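Local structure of AP-4 complex accessory subunit Tepsin (Equus caballus, 5WF2) at residues S74-V77 against Q78-L82; L101-R104 against P105-E109; K124-R127 against H128-S132. The protein probably associates with the adaptor-like complex AP-4 and may thereby act in protein trafficking at the trans-Golgi network; this chain is its VHS/ENTH-like domain. All blocks are in the same frame, centred on the assembly; numbering follows the deposited sequence.

The three contacts follow in series along the chain, one on each of the last three helices of this all-helical VHS/ENTH-like domain: contact 1 at the start of helix 75-89, contact 2 within helix 96-111 and contact 3 near the end of helix 117-132. Their centres lie about 15 Å apart for contacts 1 and 2, 11 Å for contacts 2 and 3, and 19 Å for contacts 1 and 3. Each is local to its helix, yet the helices touch: L82 CD2 is 3.7 Å from L107 CD2, L107 CD1 is 3.8 Å from I125 CG2, and I125 CD1 meets L82 O. These apolar residues thus join the three helices into one packed unit.

Contact 1 of 3, residues S74-V77 against Q78-L82; sequences SECV and QMRAL
With its CG anti to the carbonyl carbon (chi1 -73°) and the chain extended beyond, Q78 lies back along the first turn of helix 75-89, bringing CG to 3.4 Å from S74 O. This is a helix N-terminus, and S74 is its N-cap: chi1 of 78° turns OG to the backbone N of V77, whose N-H points almost straight at it (3.3 Å, 171°). A serine suits the cap because its short hydroxyl can satisfy an amide for which the helix has no earlier carbonyl. The acidic E75, next in line, probably sits favourably beside the positive end of the helix dipole. Backbone bonds then take over, beginning with Q78 N to S74 O at 3.1 Å.

The longer side chains leave this turn for the rest of the domain. Q78 NE2 bonds to L70 O, while M79, its CG 3.3 Å from E75 O, bends away to pack on P117 and V118 of helix 117-132. R80 bends at chi3 and spends its guanidinium on E46, in a salt bridge, and on the carbonyls of V34 and R39. The small A81 and branched V77 both face T35 of helix 25-35. On another flank of the helix, C76 SG lies 4.3 Å from R80 CD.

Contact 2 of 3, residues L101-R104 against P105-E109; sequences LLTR and PRLQE
R104 and Q108 run side by side one turn apart on helix 96-111, just where P105 puts a proline kink in it. The CG of R104 stands anti to the backbone N (chi1 172°), which lays it against the amide of Q108, 3.5 Å from CD. The amide NE2 lies near the edge of the guanidinium, the two planes being 63° apart, and the methylenes rather than the charged end make the touch. A long, flexible arginine suits this outer side of the helix, where it can lie over its neighbour.

P105 has no N-H to give, and its ring carbon CD fills the place of that hydrogen, 4.0 Å from L101 O. The opened turn is bridged by a water that donates to L102 O at 2.9 Å and accepts from R106 N at 3.0 Å, so a missing backbone bond is replaced by two through solvent. R106 itself is steadied by a salt bridge from NH1 to OE1 of E109, on the anti lone pair of that oxygen, while its NH2 bonds to L70 O.

T103, on the inner side, marks where direct bonding resumes: its carbonyl O accepts from L107 N at 3.0 Å, nearly in line with the C=O bond. Its hydroxyl sits between the backbone N and the carbonyl carbon and bonds to I99 O. A threonine serves well here, since it hides its hydroxyl against the backbone and remains compatible with an apolar neighbour: OG1 lies 3.5 Å from L107 CD1.

Contact 3 of 3, residues K124-R127 against H128-S132; sequences KILR and HFEAS
E130 OE1 is gripped by two nitrogens of R127, NE and NH2, each 3.0 Å away, in a side-on salt bridge between residues three apart on helix 117-132. The oxygen lies only 3° out of the guanidinium plane, but both nitrogens meet it on the syn side, from the same face and about 33° out of the carboxylate plane. Bends at chi2 and chi3 fold the arginine over so that its side-on edge meets the extended glutamate. The opposite charges suit this outer flank, and the other carboxylate oxygen, E130 OE2, rests 3.7 Å from L126 CD1. Were E130 an alanine, the R127 guanidinium would probably lose its charged mate and be free to turn, with L126 CD1 less covered.

The inner flank of the same helix is apolar. I125 CG2 makes a CH-pi contact over the face of the F129 ring, 3.9 Å from its centroid, and comes to 3.5 Å from CE2. The branched isoleucine can do this because CG2 stands anti to the backbone N, while the flat ring extends inward to I99 of helix 96-111 and V85 of helix 75-89. I125 O accepts from F129 N at 3.0 Å, and that same oxygen sits 3.5 Å above the ring plane, offset toward the rim.

Contact 1 of 3, residues S74-V77 against Q78-L82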
ATOM      1  N   SER A  74       6.382  -4.568 -11.641  1.00 43.07           N
ATOM      2  CA  SER A  74       7.815  -4.548 -11.440  1.00 40.96           C
ATOM      3  C   SER A  74       8.179  -4.385  -9.965  1.00 41.83           C
ATOM      4  O   SER A  74       7.352  -4.051  -9.118  1.00 40.29           O
ATOM      5  CB  SER A  74       8.403  -3.395 -12.223  1.00 42.26           C
ATOM      6  OG  SER A  74       8.158  -2.190 -11.509  1.00 43.13           O
ATOM      7  N   GLU A  75       9.464  -4.557  -9.680  1.00 37.04           N
ATOM      8  CA  GLU A  75       9.962  -4.419  -8.323  1.00 38.30           C
ATOM      9  C   GLU A  75       9.763  -3.002  -7.801  1.00 36.91           C
ATOM     10  O   GLU A  75       9.419  -2.814  -6.626  1.00 33.81           O
ATOM     11  CB  GLU A  75      11.439  -4.814  -8.281  1.00 36.15           C
ATOM     12  CG  GLU A  75      12.056  -4.813  -6.922  1.00 41.34           C
ATOM     13  CD  GLU A  75      13.536  -5.137  -6.943  1.00 56.20           C
ATOM     14  OE1 GLU A  75      14.305  -4.326  -7.500  1.00 59.76           O
ATOM     15  OE2 GLU A  75      13.928  -6.202  -6.397  1.00 44.15           O
ATOM     16  N   CYS A  76       9.974  -1.983  -8.654  1.00 34.99           N
ATOM     17  CA  CYS A  76       9.871  -0.609  -8.169  1.00 34.64           C
ATOM     18  C   CYS A  76       8.425  -0.257  -7.854  1.00 32.69           C
ATOM     19  O   CYS A  76       8.147   0.410  -6.852  1.00 36.62           O
ATOM     20  CB  CYS A  76      10.456   0.387  -9.180  1.00 38.08           C
ATOM     21  SG  CYS A  76      10.756   2.005  -8.476  1.00 40.97           S
ATOM     22  N   VAL A  77       7.485  -0.707  -8.672  1.00 34.00           N
ATOM     23  CA  VAL A  77       6.088  -0.414  -8.383  1.00 37.87           C
ATOM     24  C   VAL A  77       5.664  -1.117  -7.095  1.00 31.91           C
ATOM     25  O   VAL A  77       4.948  -0.536  -6.272  1.00 27.87           O
ATOM     26  CB  VAL A  77       5.194  -0.805  -9.572  1.00 38.26           C
ATOM     27  CG1 VAL A  77       3.737  -0.862  -9.168  1.00 36.22           C
ATOM     28  CG2 VAL A  77       5.371   0.197 -10.737  1.00 35.87           C
ATOM     29  N   GLN A  78       6.119  -2.358  -6.888  1.00 30.15           N
ATOM     30  CA  GLN A  78       5.806  -3.064  -5.645  1.00 27.21           C
ATOM     31  C   GLN A  78       6.353  -2.312  -4.446  1.00 30.98           C
ATOM     32  O   GLN A  78       5.673  -2.190  -3.419  1.00 25.01           O
ATOM     33  CB  GLN A  78       6.375  -4.471  -5.665  1.00 31.53           C
ATOM     34  CG  GLN A  78       5.647  -5.459  -6.569  1.00 33.88           C
ATOM     35  CD  GLN A  78       6.241  -6.844  -6.454  1.00 30.85           C
ATOM     36  OE1 GLN A  78       7.460  -7.014  -6.505  1.00 35.25           O
ATOM     37  NE2 GLN A  78       5.389  -7.845  -6.269  1.00 39.29           N
ATOM     38  N   MET A  79       7.594  -1.816  -4.542  1.00 25.79           N
ATOM     39  CA  MET A  79       8.206  -1.096  -3.433  1.00 27.32           C
ATOM     40  C   MET A  79       7.429   0.173  -3.101  1.00 25.76           C
ATOM     41  O   MET A  79       7.142   0.445  -1.932  1.00 23.84           O
ATOM     42  CB  MET A  79       9.677  -0.770  -3.753  1.00 31.34           C
ATOM     43  CG  MET A  79      10.586  -1.997  -3.687  1.00 29.46           C
ATOM     44  SD  MET A  79      10.884  -2.591  -2.014  1.00 34.72           S
ATOM     45  CE  MET A  79      11.845  -1.259  -1.311  1.00 39.50           C
ATOM     46  N   ARG A  80       7.039   0.936  -4.120  1.00 24.06           N
ATOM     47  CA  ARG A  80       6.301   2.173  -3.875  1.00 25.20           C
ATOM     48  C   ARG A  80       4.912   1.883  -3.336  1.00 23.08           C
ATOM     49  O   ARG A  80       4.418   2.611  -2.466  1.00 22.82           O
ATOM     50  CB  ARG A  80       6.231   3.021  -5.156  1.00 26.75           C
ATOM     51  CG  ARG A  80       7.625   3.514  -5.629  1.00 28.04           C
ATOM     52  CD  ARG A  80       7.526   4.401  -6.860  1.00 29.22           C
ATOM     53  NE  ARG A  80       6.801   5.633  -6.590  1.00 26.25           N
ATOM     54  CZ  ARG A  80       7.346   6.739  -6.120  1.00 27.96           C
ATOM     55  NH1 ARG A  80       8.632   6.781  -5.890  1.00 35.67           N
ATOM     56  NH2 ARG A  80       6.594   7.818  -5.892  1.00 31.90           N
ATOM     57  N   ALA A  81       4.262   0.841  -3.846  1.00 24.39           N
ATOM     58  CA  ALA A  81       2.950   0.450  -3.333  1.00 20.45           C
ATOM     59  C   ALA A  81       3.045   0.044  -1.870  1.00 20.13           C
ATOM     60  O   ALA A  81       2.204   0.458  -1.072  1.00 22.17           O
ATOM     61  CB  ALA A  81       2.361  -0.679  -4.182  1.00 22.42           C
ATOM     62  N   LEU A  82       4.063  -0.755  -1.499  1.00 20.52           N
ATOM     63  CA  LEU A  82       4.312  -1.065  -0.080  1.00 22.92           C
ATOM     64  C   LEU A  82       4.562   0.189   0.746  1.00 23.86           C
ATOM     65  O   LEU A  82       4.123   0.280   1.904  1.00 20.83           O
ATOM     66  CB  LEU A  82       5.489  -2.026   0.090  1.00 21.94           C
ATOM     67  CG  LEU A  82       5.274  -3.472  -0.390  1.00 22.52           C
ATOM     68  CD1 LEU A  82       6.573  -4.265  -0.365  1.00 24.53           C
ATOM     69  CD2 LEU A  82       4.223  -4.213   0.411  1.00 23.38           C
TER

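Contact 2 of 3, residues L101-R104 against P105-E109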
ATOM      1  N   LEU A 101      -6.255  -6.627   8.640  1.00 22.59           N
ATOM      2  CA  LEU A 101      -7.222  -7.551   8.044  1.00 20.23           C
ATOM      3  C   LEU A 101      -7.164  -7.515   6.531  1.00 20.87           C
ATOM      4  O   LEU A 101      -7.173  -8.562   5.877  1.00 22.31           O
ATOM      5  CB  LEU A 101      -8.616  -7.199   8.553  1.00 19.94           C
ATOM      6  CG  LEU A 101      -9.792  -8.048   8.094  1.00 22.86           C
ATOM      7  CD1 LEU A 101     -10.862  -7.877   9.120  1.00 23.19           C
ATOM      8  CD2 LEU A 101     -10.311  -7.640   6.717  1.00 21.90           C
ATOM      9  N   LEU A 102      -7.116  -6.313   5.938  1.00 21.69           N
ATOM     10  CA  LEU A 102      -7.124  -6.219   4.489  1.00 22.18           C
ATOM     11  C   LEU A 102      -5.787  -6.608   3.855  1.00 19.65           C
ATOM     12  O   LEU A 102      -5.781  -7.143   2.747  1.00 23.27           O
ATOM     13  CB  LEU A 102      -7.489  -4.813   4.052  1.00 24.32           C
ATOM     14  CG  LEU A 102      -8.897  -4.377   4.522  1.00 22.67           C
ATOM     15  CD1 LEU A 102      -9.073  -2.869   4.384  1.00 30.88           C
ATOM     16  CD2 LEU A 102      -9.955  -5.148   3.737  1.00 27.15           C
ATOM     17  N   THR A 103      -4.672  -6.324   4.504  1.00 21.96           N
ATOM     18  CA  THR A 103      -3.382  -6.506   3.844  1.00 23.65           C
ATOM     19  C   THR A 103      -2.687  -7.803   4.218  1.00 22.21           C
ATOM     20  O   THR A 103      -1.726  -8.194   3.533  1.00 22.88           O
ATOM     21  CB  THR A 103      -2.433  -5.333   4.153  1.00 20.35           C
ATOM     22  OG1 THR A 103      -2.186  -5.254   5.550  1.00 23.52           O
ATOM     23  CG2 THR A 103      -3.031  -4.014   3.685  1.00 24.40           C
ATOM     24  N   ARG A 104      -3.107  -8.468   5.289  1.00 25.13           N
ATOM     25  CA  ARG A 104      -2.361  -9.626   5.765  1.00 23.21           C
ATOM     26  C   ARG A 104      -2.091 -10.662   4.689  1.00 24.98           C
ATOM     27  O   ARG A 104      -0.943 -11.137   4.606  1.00 22.36           O
ATOM     28  CB  ARG A 104      -3.075 -10.277   6.948  1.00 26.44           C
ATOM     29  CG  ARG A 104      -2.445 -11.590   7.335  1.00 32.11           C
ATOM     30  CD  ARG A 104      -3.333 -12.353   8.265  1.00 29.92           C
ATOM     31  NE  ARG A 104      -3.226 -11.894   9.646  1.00 33.13           N
ATOM     32  CZ  ARG A 104      -4.137 -11.142  10.246  1.00 29.97           C
ATOM     33  NH1 ARG A 104      -5.190 -10.733   9.552  1.00 26.29           N
ATOM     34  NH2 ARG A 104      -3.983 -10.804  11.524  1.00 26.83           N
ATOM     35  N   PRO A 105      -3.051 -11.079   3.863  1.00 26.63           N
ATOM     36  CA  PRO A 105      -2.752 -12.174   2.920  1.00 27.50           C
ATOM     37  C   PRO A 105      -1.660 -11.862   1.923  1.00 27.73           C
ATOM     38  O   PRO A 105      -0.778 -12.699   1.696  1.00 22.73           O
ATOM     39  CB  PRO A 105      -4.101 -12.412   2.229  1.00 29.28           C
ATOM     40  CG  PRO A 105      -5.096 -11.996   3.217  1.00 32.92           C
ATOM     41  CD  PRO A 105      -4.497 -10.802   3.910  1.00 26.60           C
ATOM     42  N   ARG A 106      -1.701 -10.690   1.297  1.00 23.90           N
ATOM     43  CA  ARG A 106      -0.694 -10.372   0.306  1.00 24.23           C
ATOM     44  C   ARG A 106       0.646 -10.090   0.962  1.00 22.55           C
ATOM     45  O   ARG A 106       1.694 -10.501   0.446  1.00 21.23           O
ATOM     46  CB  ARG A 106      -1.133  -9.198  -0.558  1.00 24.72           C
ATOM     47  CG  ARG A 106      -0.193  -8.939  -1.753  1.00 25.55           C
ATOM     48  CD  ARG A 106       0.006 -10.218  -2.677  1.00 31.42           C
ATOM     49  NE  ARG A 106       0.945  -9.950  -3.768  1.00 34.35           N
ATOM     50  CZ  ARG A 106       1.741 -10.857  -4.341  1.00 34.52           C
ATOM     51  NH1 ARG A 106       1.739 -12.123  -3.938  1.00 37.72           N
ATOM     52  NH2 ARG A 106       2.587 -10.481  -5.298  1.00 32.75           N
ATOM     53  N   LEU A 107       0.642  -9.432   2.117  1.00 20.49           N
ATOM     54  CA  LEU A 107       1.896  -9.238   2.843  1.00 20.26           C
ATOM     55  C   LEU A 107       2.508 -10.567   3.269  1.00 19.88           C
ATOM     56  O   LEU A 107       3.737 -10.730   3.213  1.00 21.49           O
ATOM     57  CB  LEU A 107       1.670  -8.344   4.055  1.00 21.17           C
ATOM     58  CG  LEU A 107       1.392  -6.874   3.773  1.00 20.51           C
ATOM     59  CD1 LEU A 107       1.126  -6.189   5.083  1.00 19.81           C
ATOM     60  CD2 LEU A 107       2.630  -6.234   3.111  1.00 23.67           C
ATOM     61  N   GLN A 108       1.686 -11.534   3.702  1.00 19.60           N
ATOM     62  CA  GLN A 108       2.214 -12.864   4.026  1.00 20.45           C
ATOM     63  C   GLN A 108       2.832 -13.530   2.793  1.00 22.27           C
ATOM     64  O   GLN A 108       3.911 -14.124   2.881  1.00 25.92           O
ATOM     65  CB  GLN A 108       1.114 -13.778   4.609  1.00 24.88           C
ATOM     66  CG  GLN A 108       0.860 -13.637   6.084  1.00 28.57           C
ATOM     67  CD  GLN A 108      -0.403 -14.379   6.560  1.00 31.98           C
ATOM     68  OE1 GLN A 108      -1.258 -14.768   5.760  1.00 35.24           O
ATOM     69  NE2 GLN A 108      -0.496 -14.598   7.877  1.00 34.95           N
ATOM     70  N   GLU A 109       2.166 -13.445   1.643  1.00 26.09           N
ATOM     71  CA  GLU A 109       2.720 -14.010   0.413  1.00 29.26           C
ATOM     72  C   GLU A 109       4.071 -13.396   0.062  1.00 32.12           C
ATOM     73  O   GLU A 109       5.029 -14.114  -0.278  1.00 25.47           O
ATOM     74  CB  GLU A 109       1.746 -13.822  -0.737  1.00 29.21           C
ATOM     75  CG  GLU A 109       0.564 -14.780  -0.681  1.00 30.42           C
ATOM     76  CD  GLU A 109      -0.566 -14.407  -1.611  1.00 38.61           C
ATOM     77  OE1 GLU A 109      -0.396 -13.485  -2.458  1.00 35.30           O
ATOM     78  OE2 GLU A 109      -1.638 -15.042  -1.473  1.00 45.08           O
TER
HETATM   79  O   HOH W   1      -3.978  -8.809   1.167  1.00 26.61           O

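Contact 3 of 3, residues K124-R127 against H128-S132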
ATOM      1  N   LYS A 124       8.579  -6.268   7.185  1.00 22.56           N
ATOM      2  CA  LYS A 124       8.607  -5.250   8.249  1.00 23.26           C
ATOM      3  C   LYS A 124       7.237  -4.626   8.437  1.00 20.30           C
ATOM      4  O   LYS A 124       6.817  -4.369   9.567  1.00 19.58           O
ATOM      5  CB  LYS A 124       9.627  -4.149   7.938  1.00 21.75           C
ATOM      6  CG  LYS A 124      10.984  -4.676   7.625  1.00 30.83           C
ATOM      7  CD  LYS A 124      12.120  -3.697   7.960  1.00 30.21           C
ATOM      8  CE  LYS A 124      12.146  -2.488   7.085  1.00 30.42           C
ATOM      9  NZ  LYS A 124      13.502  -1.791   7.199  1.00 29.07           N
ATOM     10  N   ILE A 125       6.513  -4.404   7.338  1.00 20.73           N
ATOM     11  CA  ILE A 125       5.169  -3.846   7.434  1.00 18.56           C
ATOM     12  C   ILE A 125       4.256  -4.825   8.165  1.00 20.08           C
ATOM     13  O   ILE A 125       3.455  -4.441   9.023  1.00 20.86           O
ATOM     14  CB  ILE A 125       4.615  -3.530   6.038  1.00 21.26           C
ATOM     15  CG1 ILE A 125       5.400  -2.404   5.375  1.00 20.40           C
ATOM     16  CG2 ILE A 125       3.180  -3.136   6.139  1.00 21.54           C
ATOM     17  CD1 ILE A 125       5.133  -2.167   3.917  1.00 23.66           C
ATOM     18  N   LEU A 126       4.308  -6.095   7.771  1.00 21.07           N
ATOM     19  CA  LEU A 126       3.445  -7.095   8.381  1.00 18.64           C
ATOM     20  C   LEU A 126       3.744  -7.216   9.858  1.00 19.44           C
ATOM     21  O   LEU A 126       2.828  -7.262  10.686  1.00 17.66           O
ATOM     22  CB  LEU A 126       3.644  -8.435   7.672  1.00 19.65           C
ATOM     23  CG  LEU A 126       2.821  -9.627   8.152  1.00 26.88           C
ATOM     24  CD1 LEU A 126       1.364  -9.289   8.133  1.00 25.34           C
ATOM     25  CD2 LEU A 126       3.093 -10.829   7.249  1.00 28.01           C
ATOM     26  N   ARG A 127       5.033  -7.256  10.225  1.00 24.27           N
ATOM     27  CA  ARG A 127       5.388  -7.382  11.642  1.00 24.21           C
ATOM     28  C   ARG A 127       4.945  -6.170  12.451  1.00 19.47           C
ATOM     29  O   ARG A 127       4.540  -6.306  13.606  1.00 22.47           O
ATOM     30  CB  ARG A 127       6.894  -7.599  11.803  1.00 27.88           C
ATOM     31  CG  ARG A 127       7.427  -8.930  11.218  1.00 35.89           C
ATOM     32  CD  ARG A 127       7.092 -10.170  12.026  1.00 47.99           C
ATOM     33  NE  ARG A 127       5.873 -10.798  11.533  1.00 46.89           N
ATOM     34  CZ  ARG A 127       5.819 -11.657  10.520  1.00 45.89           C
ATOM     35  NH1 ARG A 127       6.926 -12.016   9.876  1.00 45.52           N
ATOM     36  NH2 ARG A 127       4.640 -12.151  10.149  1.00 40.53           N
ATOM     37  N   HIS A 128       4.959  -4.997  11.849  1.00 18.88           N
ATOM     38  CA  HIS A 128       4.501  -3.789  12.514  1.00 18.25           C
ATOM     39  C   HIS A 128       2.992  -3.841  12.771  1.00 24.00           C
ATOM     40  O   HIS A 128       2.532  -3.591  13.893  1.00 24.90           O
ATOM     41  CB  HIS A 128       4.881  -2.592  11.674  1.00 20.92           C
ATOM     42  CG  HIS A 128       4.547  -1.288  12.318  1.00 22.09           C
ATOM     43  ND1 HIS A 128       5.333  -0.717  13.303  1.00 21.75           N
ATOM     44  CD2 HIS A 128       3.455  -0.503  12.203  1.00 22.70           C
ATOM     45  CE1 HIS A 128       4.770   0.408  13.703  1.00 30.75           C
ATOM     46  NE2 HIS A 128       3.627   0.561  13.062  1.00 28.98           N
ATOM     47  N   PHE A 129       2.200  -4.171  11.743  1.00 19.97           N
ATOM     48  CA  PHE A 129       0.750  -4.222  11.913  1.00 19.67           C
ATOM     49  C   PHE A 129       0.357  -5.294  12.928  1.00 23.11           C
ATOM     50  O   PHE A 129      -0.525  -5.075  13.763  1.00 25.61           O
ATOM     51  CB  PHE A 129       0.064  -4.472  10.561  1.00 19.17           C
ATOM     52  CG  PHE A 129       0.212  -3.363   9.540  1.00 20.53           C
ATOM     53  CD1 PHE A 129       0.615  -2.076   9.893  1.00 22.77           C
ATOM     54  CD2 PHE A 129      -0.212  -3.586   8.222  1.00 15.94           C
ATOM     55  CE1 PHE A 129       0.702  -1.080   8.949  1.00 20.89           C
ATOM     56  CE2 PHE A 129      -0.130  -2.579   7.263  1.00 20.89           C
ATOM     57  CZ  PHE A 129       0.317  -1.330   7.611  1.00 21.23           C
ATOM     58  N   GLU A 130       1.046  -6.441  12.918  1.00 24.19           N
ATOM     59  CA  GLU A 130       0.759  -7.499  13.884  1.00 24.74           C
ATOM     60  C   GLU A 130       1.082  -7.055  15.309  1.00 26.80           C
ATOM     61  O   GLU A 130       0.335  -7.354  16.249  1.00 30.76           O
ATOM     62  CB  GLU A 130       1.543  -8.751  13.496  1.00 22.59           C
ATOM     63  CG  GLU A 130       1.005  -9.444  12.269  1.00 23.08           C
ATOM     64  CD  GLU A 130       1.748 -10.685  11.877  1.00 39.23           C
ATOM     65  OE1 GLU A 130       2.927 -10.856  12.273  1.00 40.05           O
ATOM     66  OE2 GLU A 130       1.145 -11.485  11.138  1.00 43.12           O
ATOM     67  N   ALA A 131       2.174  -6.319  15.482  1.00 28.42           N
ATOM     68  CA  ALA A 131       2.581  -5.866  16.806  1.00 29.42           C
ATOM     69  C   ALA A 131       1.570  -4.904  17.411  1.00 37.03           C
ATOM     70  O   ALA A 131       1.256  -4.986  18.607  1.00 36.39           O
ATOM     71  CB  ALA A 131       3.944  -5.203  16.703  1.00 28.33           C
ATOM     72  N   SER A 132       1.045  -3.981  16.606  1.00 33.69           N
ATOM     73  CA  SER A 132       0.056  -3.040  17.098  1.00 34.00           C
ATOM     74  C   SER A 132      -1.220  -3.722  17.566  1.00 42.53           C
ATOM     75  O   SER A 132      -1.922  -3.169  18.417  1.00 49.42           O
ATOM     76  CB  SER A 132      -0.267  -2.027  16.017  1.00 39.00           C
ATOM     77  OG  SER A 132       0.934  -1.519  15.460  1.00 45.55           O
TER